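Local coordinates for methyltransferase (Bacteroides thetaiotaomicron, PDB 3FQ6), which probably belongs to the tetrapyrrole (corrin/porphyrin) methylases, which transfer methyl groups from S-adenosylmethionine, its own substrate not being established, at residues A[8-13]-A[107-112]; A[20-25]-A[45-50]. One frame throughout, in Å; residues are numbered along the deposited sequence.

Interaction 1. Residues A[8-13]-A[107-112]; sequences PALVAS and VIVLAG
V109 reaches from its strand to meet A9, L10 and S13 of segment 8-13 at once, its two methyl groups serving different residues. CG1, set opposite the backbone N by a chi1 of 178°, runs toward S13, where it lies 3.5 Å from S13 OG and also touches S13 CB. CG2 turns instead to A9, packing 3.7 Å from A9 O and 4.0 Å from A9 CB. Two residues earlier on the strand, V107 CG1 approaches the same methyl of A9 at 3.9 Å, so A9 CB rests over two valine methyls, V107 CG1 and V109 CG2. L10 comes in from the flank: its CD2 reaches V109 CG1 with the two side chains at about a right angle.

This is the packing of a helix against one face of the mixed sheet, the segment axes 8.6 Å apart and inclined at 38°. The alanine at the point of contact is small enough for the helix backbone to come close, and all five touching residues are buried. T73 and S75 of the adjoining strand 71-77 extend the same surface beneath S13 and A9. The hydroxyl of S13 is not left bare among the methyls, because OG donates a 2.6 Å hydrogen bond back to L10 O, three residues earlier, from a position tilted 23° out of the carbonyl plane.

The outer side of the helix is different in character: P8, V11 and A12 are solvent-exposed and make no contact with the strand segment. I108 and L110 point to the other face of the sheet, where they pack on helix 55-66 instead.

Interaction 2. Residues A[20-25]-A[45-50]; sequences FCFEGF and TMVFYE
With chi1 at -66°, the Y49 ring swings beside its own backbone N and stands between F22 and F25, while F22, whose CG lies opposite its backbone N (chi1 178°), extends along the strand to meet it. The edge of F22 points at the face of Y49 in an edge-to-face pair, planes 80° apart, with F22 CZ 3.7 Å from Y49 CE2. F25 closes the cluster from the other end: Y49 CB lies over the centre of its ring, 3.7 Å from the centroid, in a CH-pi contact, and the Y49 edge meets the same ring in an offset edge-to-face pair. Cutting Y49 back to an alanine would remove the ring and is likely to leave the F22 edge without its aromatic face and open a gap between F22 and F25, although the CB over F25 would remain.

V47 continues this side of the sheet, its CG1 placed 3.7 Å from F22 CD1. Beneath the rings the two strands pair in parallel. C21 N donates to T45 O at 2.8 Å, C21 O accepts from V47 N, and E23 N donates to V47 O at 2.8 Å. The register then slips by one residue between F22 and G24, a beta bulge: G24, with a positive phi, adds a weak bond from its N to V47 O, and Y49 N donates to G24 O at 3.0 Å, from above the carbonyl plane. At the bulge, the aliphatic part of E23 lies against F48, CB and CG each 3.6 Å from F48 CD1, and its carboxylate forms a salt bridge with R35.

Helix 32-39 connects the two strands as a beta-alpha-beta crossover, its L39 touching E23, M46 and F48. F6 of helix 6-12 covers F22, V47 and Y49 on the other face, and strand 105-110 flanks 45-50 beyond.

The centres of interactions 1 and 2 lie about 9 Å apart, and the two contacts share one sheet. Strands 105-110 and 45-50 are antiparallel neighbours in it, probably hydrogen-bonded through L110 N to M46 O and I108 O to F48 N, while strand 20-24 forms the outermost strand on that side within the chain. Helix 6-12 precedes strand 20-24 directly, and L10 CD1 packs on F20 CD2 at 3.4 Å. In sequence, both segments of interaction 2 fall between the two segments of interaction 1: the last strand returns to the middle of the sheet and meets the first helix, tying the two ends of this domain together.

Interaction 1. Residues A[8-13]-A[107-112]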
# COMPACT_ATOMS: atom_id res chain seq x y z
N PRO A 8 0.38 3.49 -13.22
CA PRO A 8 1.03 4.79 -12.92
C PRO A 8 1.69 4.82 -11.53
O PRO A 8 2.84 5.27 -11.40
CB PRO A 8 -0.12 5.80 -13.02
CG PRO A 8 -1.07 5.17 -14.06
CD PRO A 8 -0.95 3.67 -13.88
N ALA A 9 1.01 4.30 -10.52
CA ALA A 9 1.57 4.22 -9.15
C ALA A 9 2.79 3.29 -9.05
O ALA A 9 3.73 3.57 -8.30
CB ALA A 9 0.50 3.82 -8.13
N LEU A 10 2.77 2.19 -9.80
CA LEU A 10 3.89 1.25 -9.78
C LEU A 10 5.16 1.95 -10.26
O LEU A 10 6.16 1.95 -9.56
CB LEU A 10 3.62 0.02 -10.63
CG LEU A 10 4.14 -1.31 -10.08
CD1 LEU A 10 4.55 -2.16 -11.24
CD2 LEU A 10 5.29 -1.21 -9.08
N VAL A 11 5.08 2.56 -11.44
CA VAL A 11 6.18 3.32 -12.03
C VAL A 11 6.65 4.43 -11.12
O VAL A 11 7.87 4.62 -10.96
CB VAL A 11 5.74 3.97 -13.36
CG1 VAL A 11 6.90 4.67 -14.02
CG2 VAL A 11 5.09 2.92 -14.28
N ALA A 12 5.70 5.17 -10.54
CA ALA A 12 6.00 6.37 -9.76
C ALA A 12 6.65 6.05 -8.40
O ALA A 12 7.36 6.89 -7.82
CB ALA A 12 4.74 7.18 -9.55
N SER A 13 6.41 4.84 -7.88
CA SER A 13 6.92 4.47 -6.58
C SER A 13 8.44 4.40 -6.43
O SER A 13 8.93 4.45 -5.32
CB SER A 13 6.33 3.12 -6.16
OG SER A 13 6.77 2.08 -7.02
N VAL A 107 -4.19 3.52 -3.95
CA VAL A 107 -3.32 2.42 -4.31
C VAL A 107 -2.06 2.46 -3.43
O VAL A 107 -1.42 3.50 -3.28
CB VAL A 107 -2.97 2.45 -5.84
CG1 VAL A 107 -1.86 1.41 -6.23
CG2 VAL A 107 -4.27 2.31 -6.70
N ILE A 108 -1.74 1.33 -2.81
CA ILE A 108 -0.51 1.17 -2.04
C ILE A 108 0.46 0.26 -2.86
O ILE A 108 0.07 -0.79 -3.37
CB ILE A 108 -0.78 0.54 -0.64
CG1 ILE A 108 -1.96 1.21 0.08
CG2 ILE A 108 0.48 0.55 0.27
CD1 ILE A 108 -2.64 0.27 1.14
N VAL A 109 1.70 0.71 -2.99
CA VAL A 109 2.75 -0.04 -3.63
C VAL A 109 3.75 -0.30 -2.51
O VAL A 109 4.27 0.64 -1.89
CB VAL A 109 3.40 0.73 -4.83
CG1 VAL A 109 4.52 -0.07 -5.43
CG2 VAL A 109 2.36 1.03 -5.94
N LEU A 110 3.99 -1.58 -2.23
CA LEU A 110 4.79 -2.00 -1.08
C LEU A 110 6.07 -2.75 -1.49
O LEU A 110 6.02 -3.74 -2.21
CB LEU A 110 3.90 -2.86 -0.15
CG LEU A 110 4.55 -3.49 1.11
CD1 LEU A 110 4.88 -2.46 2.17
CD2 LEU A 110 3.63 -4.57 1.67
N ALA A 111 7.23 -2.25 -1.06
CA ALA A 111 8.51 -2.98 -1.26
C ALA A 111 8.43 -4.46 -0.78
O ALA A 111 7.80 -4.77 0.27
CB ALA A 111 9.65 -2.28 -0.55
N GLY A 112 9.08 -5.35 -1.54
CA GLY A 112 9.20 -6.71 -1.10
C GLY A 112 10.25 -6.89 -0.01
O GLY A 112 10.95 -5.95 0.37

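Interaction 2. Residues A[20-25]-A[45-50]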
# COMPACT_ATOMS: atom_id res chain seq x y z
N PHE A 20 6.28 -8.13 -10.06
CA PHE A 20 5.53 -7.69 -8.93
C PHE A 20 4.36 -8.61 -8.75
O PHE A 20 4.07 -9.44 -9.63
CB PHE A 20 5.12 -6.21 -9.03
CG PHE A 20 4.20 -5.90 -10.16
CD1 PHE A 20 2.80 -6.00 -9.98
CD2 PHE A 20 4.71 -5.55 -11.42
CE1 PHE A 20 1.92 -5.74 -11.03
CE2 PHE A 20 3.84 -5.28 -12.50
CZ PHE A 20 2.44 -5.37 -12.32
N CYS A 21 3.74 -8.49 -7.58
CA CYS A 21 2.49 -9.17 -7.30
C CYS A 21 1.40 -8.15 -7.15
O CYS A 21 1.56 -7.18 -6.43
CB CYS A 21 2.60 -9.95 -5.99
SG CYS A 21 3.81 -11.24 -6.13
N PHE A 22 0.29 -8.39 -7.83
CA PHE A 22 -0.91 -7.61 -7.61
C PHE A 22 -1.91 -8.36 -6.68
O PHE A 22 -2.47 -9.46 -7.02
CB PHE A 22 -1.55 -7.25 -8.96
CG PHE A 22 -2.84 -6.49 -8.84
CD1 PHE A 22 -2.83 -5.11 -8.78
CD2 PHE A 22 -4.06 -7.16 -8.79
CE1 PHE A 22 -4.02 -4.40 -8.65
CE2 PHE A 22 -5.26 -6.47 -8.66
CZ PHE A 22 -5.25 -5.09 -8.60
N GLU A 23 -2.14 -7.73 -5.54
CA GLU A 23 -3.01 -8.27 -4.49
C GLU A 23 -4.48 -7.79 -4.53
O GLU A 23 -5.36 -8.55 -4.15
CB GLU A 23 -2.40 -8.02 -3.09
CG GLU A 23 -3.24 -8.61 -1.93
CD GLU A 23 -3.24 -10.14 -1.91
OE1 GLU A 23 -4.27 -10.78 -1.54
OE2 GLU A 23 -2.18 -10.70 -2.28
N GLY A 24 -4.73 -6.56 -4.99
CA GLY A 24 -6.06 -5.91 -4.89
C GLY A 24 -6.43 -5.52 -3.46
O GLY A 24 -5.59 -5.12 -2.66
N PHE A 25 -7.72 -5.60 -3.15
CA PHE A 25 -8.19 -5.50 -1.77
C PHE A 25 -7.89 -6.78 -0.98
O PHE A 25 -8.24 -7.89 -1.39
CB PHE A 25 -9.70 -5.23 -1.71
CG PHE A 25 -10.11 -3.86 -2.24
CD1 PHE A 25 -10.04 -2.74 -1.41
CD2 PHE A 25 -10.57 -3.72 -3.55
CE1 PHE A 25 -10.43 -1.49 -1.88
CE2 PHE A 25 -10.98 -2.48 -4.03
CZ PHE A 25 -10.91 -1.36 -3.19
N THR A 45 7.88 -6.65 -5.18
CA THR A 45 7.04 -5.52 -4.95
C THR A 45 5.57 -5.97 -5.00
O THR A 45 5.21 -6.83 -5.80
CB THR A 45 7.39 -4.43 -5.97
OG1 THR A 45 8.73 -3.98 -5.74
CG2 THR A 45 6.47 -3.23 -5.86
N MSE A 46 4.73 -5.39 -4.13
CA MSE A 46 3.29 -5.74 -4.01
C MSE A 46 2.39 -4.53 -4.18
O MSE A 46 2.76 -3.41 -3.81
CB MSE A 46 3.00 -6.38 -2.65
CG MSE A 46 3.53 -7.78 -2.48
SE MSE A 46 4.06 -8.03 -0.62
CE MSE A 46 5.61 -6.83 -0.52
N VAL A 47 1.22 -4.76 -4.73
CA VAL A 47 0.32 -3.67 -5.11
C VAL A 47 -1.08 -3.93 -4.58
O VAL A 47 -1.68 -4.99 -4.93
CB VAL A 47 0.22 -3.48 -6.67
CG1 VAL A 47 -0.94 -2.48 -7.05
CG2 VAL A 47 1.62 -3.03 -7.33
N PHE A 48 -1.59 -2.99 -3.76
CA PHE A 48 -2.92 -3.13 -3.13
C PHE A 48 -3.83 -1.98 -3.46
O PHE A 48 -3.37 -0.85 -3.69
CB PHE A 48 -2.88 -3.23 -1.59
CG PHE A 48 -1.81 -4.16 -1.05
CD1 PHE A 48 -2.14 -5.45 -0.62
CD2 PHE A 48 -0.46 -3.74 -0.94
CE1 PHE A 48 -1.14 -6.32 -0.11
CE2 PHE A 48 0.51 -4.58 -0.46
CZ PHE A 48 0.17 -5.88 -0.03
N TYR A 49 -5.13 -2.28 -3.44
CA TYR A 49 -6.14 -1.27 -3.36
C TYR A 49 -6.62 -1.24 -1.90
O TYR A 49 -6.75 -2.30 -1.27
CB TYR A 49 -7.34 -1.62 -4.26
CG TYR A 49 -7.07 -1.62 -5.77
CD1 TYR A 49 -6.06 -0.84 -6.34
CD2 TYR A 49 -7.87 -2.37 -6.61
CE1 TYR A 49 -5.85 -0.84 -7.73
CE2 TYR A 49 -7.68 -2.38 -7.98
CZ TYR A 49 -6.69 -1.63 -8.54
OH TYR A 49 -6.53 -1.67 -9.92
N GLU A 50 -6.91 -0.06 -1.38
CA GLU A 50 -7.55 0.03 -0.08
C GLU A 50 -8.61 1.15 -0.03
O GLU A 50 -8.46 2.20 -0.66
CB GLU A 50 -6.50 0.23 1.01
CG GLU A 50 -7.02 0.24 2.43
CD GLU A 50 -7.92 -0.96 2.73
OE1 GLU A 50 -7.37 -1.92 3.30
OE2 GLU A 50 -9.14 -0.97 2.40